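Side-chain contacts in Lpg2148(MvcA) (Legionella pneumophila subsp. pneumophila str. Philadelphia 1, PDB 6K11), which probably acts as a deamidase-type bacterial effector that removes ubiquitin from the host enzyme UBE2N and thereby regulates its activity: residues K11-S16 with V266-E271; P41-T46 with K50-K55; M63-T68 with N364-A369; P251-A254 with S258-L261. All blocks are in the same frame, centred on the assembly; numbering follows the deposited sequence.

Interaction 1. Residues K11-S16 with V266-E271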
loop_
_atom_site.group_PDB
_atom_site.type_symbol
_atom_site.label_atom_id
_atom_site.label_comp_id
_atom_site.label_asym_id
_atom_site.label_seq_id
_atom_site.Cartn_x
_atom_site.Cartn_y
_atom_site.Cartn_z
ATOM N N LYS A 11 -1.763 -3.978 24.718
ATOM C CA LYS A 11 -2.320 -5.286 24.397
ATOM C C LYS A 11 -2.209 -5.585 22.911
ATOM O O LYS A 11 -1.876 -6.711 22.529
ATOM C CB LYS A 11 -3.780 -5.350 24.859
ATOM C CG LYS A 11 -4.612 -6.490 24.310
ATOM C CD LYS A 11 -5.810 -6.762 25.241
ATOM C CE LYS A 11 -6.446 -8.131 24.967
ATOM N NZ LYS A 11 -6.789 -8.901 26.177
ATOM N N LEU A 12 -2.494 -4.593 22.060
ATOM C CA LEU A 12 -2.333 -4.791 20.629
ATOM C C LEU A 12 -0.885 -5.152 20.301
ATOM O O LEU A 12 -0.618 -6.100 19.535
ATOM C CB LEU A 12 -2.783 -3.533 19.871
ATOM C CG LEU A 12 -2.384 -3.511 18.386
ATOM C CD1 LEU A 12 -3.189 -4.540 17.603
ATOM C CD2 LEU A 12 -2.508 -2.122 17.752
ATOM N N LYS A 13 0.065 -4.435 20.905
ATOM C CA LYS A 13 1.472 -4.715 20.639
ATOM C C LYS A 13 1.866 -6.095 21.161
ATOM O O LYS A 13 2.505 -6.883 20.449
ATOM C CB LYS A 13 2.359 -3.625 21.251
ATOM C CG LYS A 13 3.844 -3.974 21.229
ATOM C CD LYS A 13 4.712 -2.758 21.475
ATOM C CE LYS A 13 6.189 -3.114 21.363
ATOM N NZ LYS A 13 7.052 -1.914 21.446
ATOM N N SER A 14 1.482 -6.415 22.405
ATOM C CA SER A 14 1.872 -7.701 22.975
ATOM C C SER A 14 1.287 -8.865 22.174
ATOM O O SER A 14 1.981 -9.856 21.895
ATOM C CB SER A 14 1.444 -7.762 24.448
ATOM O OG SER A 14 1.808 -9.010 25.011
ATOM N N MET A 15 0.028 -8.745 21.765
ATOM C CA MET A 15 -0.647 -9.818 21.034
ATOM C C MET A 15 -0.077 -9.994 19.629
ATOM O O MET A 15 0.090 -11.125 19.153
ATOM C CB MET A 15 -2.155 -9.530 20.947
ATOM C CG MET A 15 -2.968 -9.760 22.263
ATOM S SD MET A 15 -4.750 -9.453 22.043
ATOM C CE MET A 15 -5.133 -10.679 20.797
ATOM N N SER A 16 0.180 -8.892 18.930
ATOM C CA SER A 16 0.790 -8.997 17.602
ATOM C C SER A 16 2.199 -9.598 17.670
ATOM O O SER A 16 2.565 -10.438 16.834
ATOM C CB SER A 16 0.803 -7.622 16.932
ATOM O OG SER A 16 1.486 -7.706 15.676
ATOM N N VAL A 266 7.878 -6.483 17.339
ATOM C CA VAL A 266 8.993 -7.193 17.977
ATOM C C VAL A 266 10.253 -6.318 17.989
ATOM O O VAL A 266 11.043 -6.352 18.947
ATOM C CB VAL A 266 9.247 -8.550 17.271
ATOM C CG1 VAL A 266 10.535 -9.193 17.752
ATOM C CG2 VAL A 266 8.061 -9.522 17.497
ATOM N N SER A 267 10.451 -5.501 16.949
ATOM C CA SER A 267 11.632 -4.646 16.874
ATOM C C SER A 267 11.512 -3.375 17.707
ATOM O O SER A 267 12.505 -2.654 17.823
ATOM C CB SER A 267 11.915 -4.245 15.419
ATOM O OG SER A 267 10.999 -3.241 14.990
ATOM N N ASP A 268 10.327 -3.071 18.254
ATOM C CA ASP A 268 10.111 -1.862 19.065
ATOM C C ASP A 268 10.409 -0.586 18.275
ATOM O O ASP A 268 10.751 0.456 18.853
ATOM C CB ASP A 268 10.947 -1.866 20.361
ATOM C CG ASP A 268 10.666 -3.062 21.257
ATOM O OD1 ASP A 268 9.489 -3.300 21.589
ATOM O OD2 ASP A 268 11.637 -3.763 21.631
ATOM N N LYS A 269 10.297 -0.635 16.945
ATOM C CA LYS A 269 10.475 0.604 16.198
ATOM C C LYS A 269 9.338 1.574 16.463
ATOM O O LYS A 269 9.519 2.781 16.284
ATOM C CB LYS A 269 10.600 0.334 14.691
ATOM C CG LYS A 269 10.989 1.579 13.907
ATOM C CD LYS A 269 11.684 1.260 12.612
ATOM C CE LYS A 269 11.786 2.520 11.761
ATOM N NZ LYS A 269 12.585 2.281 10.519
ATOM N N ASP A 270 8.178 1.082 16.909
ATOM C CA ASP A 270 7.118 1.989 17.336
ATOM C C ASP A 270 7.577 2.851 18.512
ATOM O O ASP A 270 7.355 4.070 18.526
ATOM C CB ASP A 270 5.844 1.194 17.686
ATOM C CG ASP A 270 6.006 0.280 18.916
ATOM O OD1 ASP A 270 7.001 -0.475 19.011
ATOM O OD2 ASP A 270 5.105 0.297 19.783
ATOM N N GLU A 271 8.229 2.233 19.506
ATOM C CA GLU A 271 8.685 2.974 20.683
ATOM C C GLU A 271 9.863 3.869 20.332
ATOM O O GLU A 271 9.958 5.002 20.822
ATOM C CB GLU A 271 9.072 2.006 21.809
ATOM C CG GLU A 271 7.888 1.233 22.382
ATOM C CD GLU A 271 8.240 0.455 23.650
ATOM O OE1 GLU A 271 7.534 -0.542 23.942
ATOM O OE2 GLU A 271 9.217 0.832 24.340
#

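Interaction 2. Residues P41-T46 with K50-K55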
loop_
_atom_site.group_PDB
_atom_site.type_symbol
_atom_site.label_atom_id
_atom_site.label_comp_id
_atom_site.label_asym_id
_atom_site.label_seq_id
_atom_site.Cartn_x
_atom_site.Cartn_y
_atom_site.Cartn_z
ATOM N N PRO A 41 -7.631 -20.268 -10.692
ATOM C CA PRO A 41 -7.415 -19.736 -12.051
ATOM C C PRO A 41 -6.004 -19.943 -12.581
ATOM O O PRO A 41 -5.785 -19.778 -13.788
ATOM C CB PRO A 41 -7.734 -18.242 -11.901
ATOM C CG PRO A 41 -8.602 -18.160 -10.681
ATOM C CD PRO A 41 -8.048 -19.199 -9.763
ATOM N N SER A 42 -5.045 -20.291 -11.727
ATOM C CA SER A 42 -3.667 -20.515 -12.144
ATOM C C SER A 42 -3.376 -21.966 -12.507
ATOM O O SER A 42 -2.265 -22.265 -12.960
ATOM C CB SER A 42 -2.701 -20.063 -11.046
ATOM O OG SER A 42 -2.761 -18.663 -10.863
ATOM N N ILE A 43 -4.331 -22.871 -12.331
ATOM C CA ILE A 43 -4.124 -24.280 -12.626
ATOM C C ILE A 43 -4.682 -24.566 -14.016
ATOM O O ILE A 43 -5.879 -24.381 -14.269
ATOM C CB ILE A 43 -4.769 -25.173 -11.556
ATOM C CG1 ILE A 43 -4.149 -24.840 -10.188
ATOM C CG2 ILE A 43 -4.613 -26.649 -11.924
ATOM C CD1 ILE A 43 -4.425 -25.841 -9.109
ATOM N N ASN A 44 -3.802 -24.980 -14.923
ATOM C CA ASN A 44 -4.207 -25.400 -16.258
ATOM C C ASN A 44 -4.819 -26.793 -16.162
ATOM O O ASN A 44 -4.132 -27.758 -15.808
ATOM C CB ASN A 44 -3.004 -25.378 -17.200
ATOM C CG ASN A 44 -3.391 -25.592 -18.652
ATOM O OD1 ASN A 44 -4.077 -26.560 -18.985
ATOM N ND2 ASN A 44 -2.942 -24.690 -19.527
ATOM N N LYS A 45 -6.114 -26.901 -16.467
ATOM C CA LYS A 45 -6.824 -28.149 -16.213
ATOM C C LYS A 45 -6.604 -29.208 -17.287
ATOM O O LYS A 45 -7.017 -30.356 -17.090
ATOM C CB LYS A 45 -8.317 -27.867 -16.032
ATOM C CG LYS A 45 -8.579 -26.903 -14.881
ATOM C CD LYS A 45 -9.534 -25.806 -15.276
ATOM C CE LYS A 45 -10.828 -25.939 -14.496
ATOM N NZ LYS A 45 -11.750 -24.800 -14.764
ATOM N N THR A 46 -5.941 -28.873 -18.391
ATOM C CA THR A 46 -5.489 -29.877 -19.350
ATOM C C THR A 46 -4.110 -30.430 -19.009
ATOM O O THR A 46 -3.594 -31.269 -19.755
ATOM C CB THR A 46 -5.463 -29.295 -20.771
ATOM O OG1 THR A 46 -4.255 -28.546 -20.953
ATOM C CG2 THR A 46 -6.661 -28.388 -21.018
ATOM N N LYS A 50 -2.255 -32.954 -10.100
ATOM C CA LYS A 50 -1.613 -33.213 -8.813
ATOM C C LYS A 50 -0.326 -32.409 -8.644
ATOM O O LYS A 50 -0.001 -31.972 -7.529
ATOM C CB LYS A 50 -1.331 -34.708 -8.667
ATOM C CG LYS A 50 -0.784 -35.121 -7.309
ATOM C CD LYS A 50 -1.181 -36.554 -6.978
ATOM C CE LYS A 50 -2.695 -36.719 -6.948
ATOM N NZ LYS A 50 -3.106 -38.131 -7.199
ATOM N N GLN A 51 0.410 -32.188 -9.736
ATOM C CA GLN A 51 1.658 -31.441 -9.663
ATOM C C GLN A 51 1.403 -29.942 -9.541
ATOM O O GLN A 51 2.099 -29.245 -8.789
ATOM C CB GLN A 51 2.513 -31.748 -10.895
ATOM C CG GLN A 51 3.875 -31.095 -10.891
ATOM C CD GLN A 51 4.603 -31.267 -12.214
ATOM O OE1 GLN A 51 4.021 -31.718 -13.206
ATOM N NE2 GLN A 51 5.887 -30.904 -12.237
ATOM N N GLN A 52 0.411 -29.431 -10.270
ATOM C CA GLN A 52 0.074 -28.018 -10.161
ATOM C C GLN A 52 -0.448 -27.685 -8.767
ATOM O O GLN A 52 -0.110 -26.636 -8.207
ATOM C CB GLN A 52 -0.950 -27.643 -11.228
ATOM C CG GLN A 52 -0.355 -27.536 -12.627
ATOM C CD GLN A 52 -1.398 -27.223 -13.678
ATOM O OE1 GLN A 52 -1.581 -26.064 -14.064
ATOM N NE2 GLN A 52 -2.081 -28.258 -14.156
ATOM N N ILE A 53 -1.257 -28.572 -8.186
ATOM C CA ILE A 53 -1.756 -28.343 -6.832
ATOM C C ILE A 53 -0.592 -28.269 -5.848
ATOM O O ILE A 53 -0.537 -27.379 -4.992
ATOM C CB ILE A 53 -2.767 -29.436 -6.439
ATOM C CG1 ILE A 53 -4.019 -29.353 -7.326
ATOM C CG2 ILE A 53 -3.126 -29.328 -4.952
ATOM C CD1 ILE A 53 -4.921 -30.584 -7.248
ATOM N N ALA A 54 0.356 -29.206 -5.953
ATOM C CA ALA A 54 1.525 -29.167 -5.076
ATOM C C ALA A 54 2.281 -27.854 -5.237
ATOM O O ALA A 54 2.749 -27.267 -4.249
ATOM C CB ALA A 54 2.441 -30.356 -5.363
ATOM N N LYS A 55 2.375 -27.366 -6.474
ATOM C CA LYS A 55 3.051 -26.106 -6.758
ATOM C C LYS A 55 2.333 -24.929 -6.107
ATOM O O LYS A 55 2.964 -24.074 -5.467
ATOM C CB LYS A 55 3.144 -25.910 -8.275
ATOM C CG LYS A 55 3.788 -24.595 -8.715
ATOM C CD LYS A 55 3.450 -24.269 -10.166
ATOM C CE LYS A 55 4.207 -23.037 -10.650
ATOM N NZ LYS A 55 3.893 -22.696 -12.072
#

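Interaction 3. Residues M63-T68 with N364-A369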
loop_
_atom_site.group_PDB
_atom_site.type_symbol
_atom_site.label_atom_id
_atom_site.label_comp_id
_atom_site.label_asym_id
_atom_site.label_seq_id
_atom_site.Cartn_x
_atom_site.Cartn_y
_atom_site.Cartn_z
ATOM N N MET A 63 4.722 -18.013 1.247
ATOM C CA MET A 63 4.344 -16.645 1.585
ATOM C C MET A 63 3.891 -16.513 3.040
ATOM O O MET A 63 4.135 -15.471 3.664
ATOM C CB MET A 63 3.251 -16.152 0.628
ATOM C CG MET A 63 3.678 -16.172 -0.845
ATOM S SD MET A 63 2.469 -15.444 -1.988
ATOM C CE MET A 63 0.954 -16.259 -1.495
ATOM N N MET A 64 3.252 -17.549 3.604
ATOM C CA MET A 64 2.842 -17.485 5.007
ATOM C C MET A 64 4.027 -17.401 5.973
ATOM O O MET A 64 3.842 -16.973 7.117
ATOM C CB MET A 64 1.972 -18.693 5.369
ATOM C CG MET A 64 0.668 -18.770 4.582
ATOM S SD MET A 64 -0.618 -17.867 5.440
ATOM C CE MET A 64 -0.927 -19.039 6.759
ATOM N N THR A 65 5.233 -17.798 5.556
ATOM C CA THR A 65 6.419 -17.681 6.401
ATOM C C THR A 65 7.337 -16.524 6.000
ATOM O O THR A 65 8.452 -16.413 6.534
ATOM C CB THR A 65 7.224 -18.989 6.397
ATOM O OG1 THR A 65 7.794 -19.184 5.094
ATOM C CG2 THR A 65 6.339 -20.189 6.758
ATOM N N GLU A 66 6.898 -15.650 5.096
ATOM C CA GLU A 66 7.719 -14.545 4.602
ATOM C C GLU A 66 7.028 -13.216 4.886
ATOM O O GLU A 66 5.832 -13.208 5.228
ATOM C CB GLU A 66 7.975 -14.729 3.103
ATOM C CG GLU A 66 8.840 -15.951 2.833
ATOM C CD GLU A 66 8.775 -16.435 1.399
ATOM O OE1 GLU A 66 8.087 -15.786 0.579
ATOM O OE2 GLU A 66 9.415 -17.474 1.102
ATOM N N PRO A 67 7.733 -12.062 4.753
ATOM C CA PRO A 67 7.045 -10.766 4.904
ATOM C C PRO A 67 6.136 -10.458 3.723
ATOM O O PRO A 67 6.537 -9.763 2.778
ATOM C CB PRO A 67 8.200 -9.758 4.994
ATOM C CG PRO A 67 9.320 -10.413 4.154
ATOM C CD PRO A 67 9.176 -11.895 4.462
ATOM N N THR A 68 4.902 -10.959 3.765
ATOM C CA THR A 68 3.956 -10.758 2.675
ATOM C C THR A 68 2.669 -10.090 3.133
ATOM O O THR A 68 1.671 -10.103 2.400
ATOM C CB THR A 68 3.645 -12.093 1.978
ATOM O OG1 THR A 68 3.197 -13.041 2.945
ATOM C CG2 THR A 68 4.905 -12.641 1.305
ATOM N N ASN A 364 0.032 -24.433 14.597
ATOM C CA ASN A 364 -1.252 -25.126 14.455
ATOM C C ASN A 364 -2.128 -24.435 13.416
ATOM O O ASN A 364 -2.743 -25.095 12.564
ATOM C CB ASN A 364 -1.959 -25.186 15.809
ATOM C CG ASN A 364 -3.383 -25.748 15.715
ATOM O OD1 ASN A 364 -4.375 -24.994 15.739
ATOM N ND2 ASN A 364 -3.488 -27.074 15.613
ATOM N N TYR A 365 -2.190 -23.098 13.474
ATOM C CA TYR A 365 -2.988 -22.325 12.530
ATOM C C TYR A 365 -2.485 -22.504 11.100
ATOM O O TYR A 365 -3.276 -22.717 10.170
ATOM C CB TYR A 365 -2.948 -20.854 12.938
ATOM C CG TYR A 365 -3.818 -19.936 12.124
ATOM C CD1 TYR A 365 -5.180 -19.788 12.420
ATOM C CD2 TYR A 365 -3.282 -19.182 11.091
ATOM C CE1 TYR A 365 -5.970 -18.933 11.673
ATOM C CE2 TYR A 365 -4.058 -18.315 10.357
ATOM C CZ TYR A 365 -5.405 -18.197 10.651
ATOM O OH TYR A 365 -6.164 -17.340 9.896
ATOM N N ARG A 366 -1.167 -22.377 10.904
ATOM C CA ARG A 366 -0.582 -22.577 9.579
ATOM C C ARG A 366 -0.861 -23.977 9.050
ATOM O O ARG A 366 -1.171 -24.148 7.867
ATOM C CB ARG A 366 0.931 -22.357 9.624
ATOM C CG ARG A 366 1.386 -20.925 9.731
ATOM C CD ARG A 366 2.854 -20.919 10.161
ATOM N NE ARG A 366 3.446 -19.608 9.940
ATOM C CZ ARG A 366 4.682 -19.267 10.293
ATOM N NH1 ARG A 366 5.484 -20.142 10.902
ATOM N NH2 ARG A 366 5.110 -18.041 10.026
ATOM N N ASN A 367 -0.707 -24.994 9.899
ATOM C CA ASN A 367 -0.876 -26.368 9.431
ATOM C C ASN A 367 -2.329 -26.637 9.041
ATOM O O ASN A 367 -2.594 -27.335 8.053
ATOM C CB ASN A 367 -0.400 -27.361 10.498
ATOM C CG ASN A 367 1.122 -27.288 10.733
ATOM O OD1 ASN A 367 1.843 -26.655 9.972
ATOM N ND2 ASN A 367 1.595 -27.924 11.790
ATOM N N ARG A 368 -3.283 -26.061 9.780
ATOM C CA ARG A 368 -4.689 -26.259 9.447
ATOM C C ARG A 368 -5.081 -25.490 8.193
ATOM O O ARG A 368 -5.915 -25.968 7.422
ATOM C CB ARG A 368 -5.584 -25.861 10.631
ATOM C CG ARG A 368 -5.430 -26.782 11.843
ATOM C CD ARG A 368 -5.887 -26.125 13.153
ATOM N NE ARG A 368 -7.277 -25.675 13.112
ATOM C CZ ARG A 368 -7.918 -25.170 14.162
ATOM N NH1 ARG A 368 -7.288 -25.057 15.329
ATOM N NH2 ARG A 368 -9.179 -24.775 14.049
ATOM N N ALA A 369 -4.485 -24.316 7.949
ATOM C CA ALA A 369 -4.768 -23.593 6.709
ATOM C C ALA A 369 -4.222 -24.343 5.499
ATOM O O ALA A 369 -4.863 -24.386 4.440
ATOM C CB ALA A 369 -4.183 -22.175 6.766
HETATM O O HOH W 1 2.025 -17.318 9.277
#

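Interaction 4. Residues P251-A254 with S258-L261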
loop_
_atom_site.group_PDB
_atom_site.type_symbol
_atom_site.label_atom_id
_atom_site.label_comp_id
_atom_site.label_asym_id
_atom_site.label_seq_id
_atom_site.Cartn_x
_atom_site.Cartn_y
_atom_site.Cartn_z
ATOM N N PRO A 251 3.486 4.788 16.029
ATOM C CA PRO A 251 3.191 4.368 14.657
ATOM C C PRO A 251 3.214 2.854 14.538
ATOM O O PRO A 251 4.043 2.166 15.146
ATOM C CB PRO A 251 4.328 5.007 13.842
ATOM C CG PRO A 251 5.505 5.019 14.801
ATOM C CD PRO A 251 4.912 5.127 16.211
ATOM N N TYR A 252 2.279 2.347 13.728
ATOM C CA TYR A 252 2.104 0.928 13.453
ATOM C C TYR A 252 2.143 0.699 11.948
ATOM O O TYR A 252 1.482 1.429 11.191
ATOM C CB TYR A 252 0.745 0.411 13.973
ATOM C CG TYR A 252 0.403 0.706 15.420
ATOM C CD1 TYR A 252 1.376 0.763 16.405
ATOM C CD2 TYR A 252 -0.932 0.894 15.795
ATOM C CE1 TYR A 252 1.014 1.027 17.754
ATOM C CE2 TYR A 252 -1.288 1.149 17.101
ATOM C CZ TYR A 252 -0.325 1.210 18.071
ATOM O OH TYR A 252 -0.733 1.459 19.366
ATOM N N GLN A 253 2.863 -0.333 11.508
ATOM C CA GLN A 253 2.866 -0.614 10.078
ATOM C C GLN A 253 3.397 -2.008 9.768
ATOM O O GLN A 253 4.080 -2.644 10.577
ATOM C CB GLN A 253 3.712 0.417 9.319
ATOM C CG GLN A 253 5.205 0.350 9.682
ATOM C CD GLN A 253 6.041 1.061 8.652
ATOM O OE1 GLN A 253 5.836 2.247 8.406
ATOM N NE2 GLN A 253 6.947 0.340 8.013
ATOM N N ALA A 254 3.074 -2.456 8.558
ATOM C CA ALA A 254 3.792 -3.493 7.826
ATOM C C ALA A 254 4.314 -2.891 6.522
ATOM O O ALA A 254 3.900 -1.805 6.108
ATOM C CB ALA A 254 2.884 -4.706 7.516
ATOM N N SER A 258 9.360 -6.550 3.216
ATOM C CA SER A 258 10.327 -6.109 4.215
ATOM C C SER A 258 10.026 -6.677 5.597
ATOM O O SER A 258 10.898 -7.329 6.178
ATOM C CB SER A 258 10.385 -4.576 4.271
ATOM O OG SER A 258 11.304 -4.162 5.280
ATOM N N HIS A 259 8.833 -6.432 6.149
ATOM C CA HIS A 259 8.516 -6.846 7.509
ATOM C C HIS A 259 7.001 -6.824 7.699
ATOM O O HIS A 259 6.286 -6.080 7.017
ATOM C CB HIS A 259 9.184 -5.921 8.538
ATOM C CG HIS A 259 8.779 -4.486 8.389
ATOM N ND1 HIS A 259 9.451 -3.612 7.561
ATOM C CD2 HIS A 259 7.747 -3.782 8.922
ATOM C CE1 HIS A 259 8.874 -2.426 7.618
ATOM N NE2 HIS A 259 7.836 -2.503 8.428
ATOM N N THR A 260 6.520 -7.662 8.622
ATOM C CA THR A 260 5.117 -7.675 9.011
ATOM C C THR A 260 4.883 -6.755 10.207
ATOM O O THR A 260 5.814 -6.240 10.824
ATOM C CB THR A 260 4.663 -9.090 9.381
ATOM O OG1 THR A 260 5.395 -9.514 10.537
ATOM C CG2 THR A 260 4.965 -10.077 8.225
ATOM N N LEU A 261 3.607 -6.579 10.554
ATOM C CA LEU A 261 3.281 -5.810 11.751
ATOM C C LEU A 261 3.868 -6.470 12.992
ATOM O O LEU A 261 4.368 -5.787 13.899
ATOM C CB LEU A 261 1.763 -5.662 11.864
ATOM C CG LEU A 261 1.223 -4.870 13.062
ATOM C CD1 LEU A 261 1.794 -3.462 13.062
ATOM C CD2 LEU A 261 -0.307 -4.853 13.037
#

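Interaction 1. Residues K11-S16 with V266-E271
Three carboxylates meet the ammonium group of Lys13, each presenting itself differently. Glu271 is met from above its carboxylate plane: Lys13 NZ stands 2.9 Å from Glu271 OE1, about 40° out of that plane. Asp270 OD1 uses its syn lone pair toward Lys13 NZ at 2.8 Å, and the second oxygen of the same group, Asp270 OD2, adds a weak bond to Lys13 NZ at 3.4 Å. Asp268 OD1 offers its anti lone pair, with Lys13 NZ again at 2.8 Å. The result is a salt-bridge network with one lysine at its hub. So much negative charge would be expected to keep Lys13 protonated.

The lysine chain is fully extended. CG lies anti to the backbone N (chi1 170°), and the chain leaves helix 4-19 straight toward the acids. Its methylenes touch them too: Lys13 CE is 3.3 Å from Asp268 OD1. Asp270 comes from the opposite direction, whereas Asp268 crosses the lysine at about a right angle.

The acids sit at a junction of two short helices. Asp268 ends helix 261-266 in a Schellman motif, with a positive phi of 60°, and also occupies the N-cap position of helix 269-274, although its side chain makes no capping bond. Lys13 thus ties helix 4-19 to the turn between these helices.

Phe265 packs on Lys13, and Trp264 on Asp270. The side chain of Lys269 leads away from the network and forms its own salt bridge with Glu311.

Interaction 2. Residues P41-T46 with K50-K55
Gln52 reaches from helix 49-64 to the backbone of Asn44 and satisfies both of its polar atoms. Gln52 OE1 accepts from Asn44 N at 2.6 Å, a bond bent to 142° at the hydrogen. Gln52 NE2 donates to Asn44 O at 2.7 Å and is nearly straight, at 169°. The acceptor lies close to the amide plane of Gln52. Gln52 NE2 has a further partner in Asn48 O. The side-chain amide thus takes the place of a backbone peptide beside the loop, and the two bonds fix its rotation.

The side chain of Asn44 turns away from Gln52. Asn44 OD1 accepts from Thr46 N at 3.0 Å, an Asx turn, and from Thr46 OG1 at 2.8 Å. Ile43 CG2 rests on the Gln52 amide, 3.7 Å from Gln52 CD. Next to the amide, Ile43 CD1 touches Ile53 CG1 at 4.0 Å.

At the start of the helix, Asn48 OD1 accepts from Gln51 N. The loop 41-46 connects helix 28-39 to helix 49-64 and folds back on the first turns of the latter. Ile43 and Ile53 both also pack on Leu381 of helix 358-381, which lies alongside.

Interaction 3. Residues M63-T68 with N364-A369
Met64 O is gripped from two directions by Arg366 and a water. Water 1 donates to Met64 O at 2.8 Å and accepts from Arg366 NE, also at 2.8 Å. Arg366 NH2 adds a direct but weak bond to Met64 O at 3.3 Å, bent to 134° at the hydrogen. The water lies at the edge of the guanidinium, in its plane. Met64 O itself approaches obliquely.

One face of the guanidinium carries Thr65 CG2, which stands 4.0 Å above the plane over its centre. Thr65 and the arginine chain cross at about a right angle. With Thr65 OG1 at chi1 68°, CG2 lies anti to the carbonyl carbon, which brings the methyl over the guanidinium; OG1 bonds to His62 O. The stem of Arg366 is extended from CG to NE, and Met64 CE lies 4.2 Å from its CG. The far end of the guanidinium has a stronger partner: Arg366 NH1 forms a salt bridge with Glu363.

Behind the contact, Met63 O is held from opposite faces of its carbonyl plane. Thr68 OG1 bonds to Met63 O at 2.7 Å, and Glu66 N to Met63 O at 3.1 Å. These bonds tie down the chain as it leaves the helix. Pro67 then centres an inverse gamma turn.

The contact lies on the surface. The C-terminal end of helix 49-64 meets the flank of helix 358-381. It is a helix C-terminus whose carbonyl is met by an arginine directly, though weakly, and through a water.

Interaction 4. Residues P251-A254 with S258-L261
Gln253 and His259 meet edge to edge in the buried part of this contact. Gln253 NE2 donates to His259 NE2 at 3.0 Å, close to straight at 163°. The amide and ring planes are only 6° apart, so the two groups form one nearly flat unit. Gln253 CG lies between its own backbone N and carbonyl carbon (chi1 65°), which carries the amide round to the ring. Phe305 O also accepts from Gln253 NE2, while Gln253 OE1 bonds to His232. That last bond is consistent with the His-Gln pair of the Cys-His-Gln sites in related deamidase effectors; His259, on the other end of the amide, would then probably be a second-shell residue that positions Gln253.

Packing is close around Ala254, whose CB is 3.6 Å from Leu261 N. Gln253 O is buried without a conventional partner and receives a CA-H...O contact from Leu261 CA at 3.5 Å. Leu261 CD1 touches Tyr252 CB at 4.1 Å.

The Ser258 and Thr260 side is looser and partly exposed. Thr260 points away from 251-254. Ser258 OG lies 3.0 Å from His259 ND1 in a hydrogen bond. Ser258 and His259 together face Tyr255, a classic beta bulge.

Strand 250-252 is an outer strand of the antiparallel sheet, paired with 228-238 through Tyr252 and Thr235. Helix 71-83 packs on Ala254 and Leu261, and Trp264 of helix 261-266 meets the His259 ring.

Interactions 1 and 4 are neighbours, with centres about 10 Å apart. Leu12 CD2 touches Tyr252 CE2 at 3.6 Å, so helix 4-19 packs directly on the edge of the antiparallel sheet. Interaction 3 touches interaction 4 through Pro67, which packs on Ser258, His259 and Thr260 (centres about 17 Å apart). Interaction 2 stands apart, its centre about 33 Å from that of interaction 4. It shares helix 49-64 with interaction 3; helix 358-381 supplies one side of interaction 3 and packs against interaction 2. Along the chain, interactions 2 and 4 lie inside the loop closed by interaction 1, while 1 and 3 cross. Helix 358-381 is linked to the sheet region indirectly, through residues 63-68 and the loop 258-260.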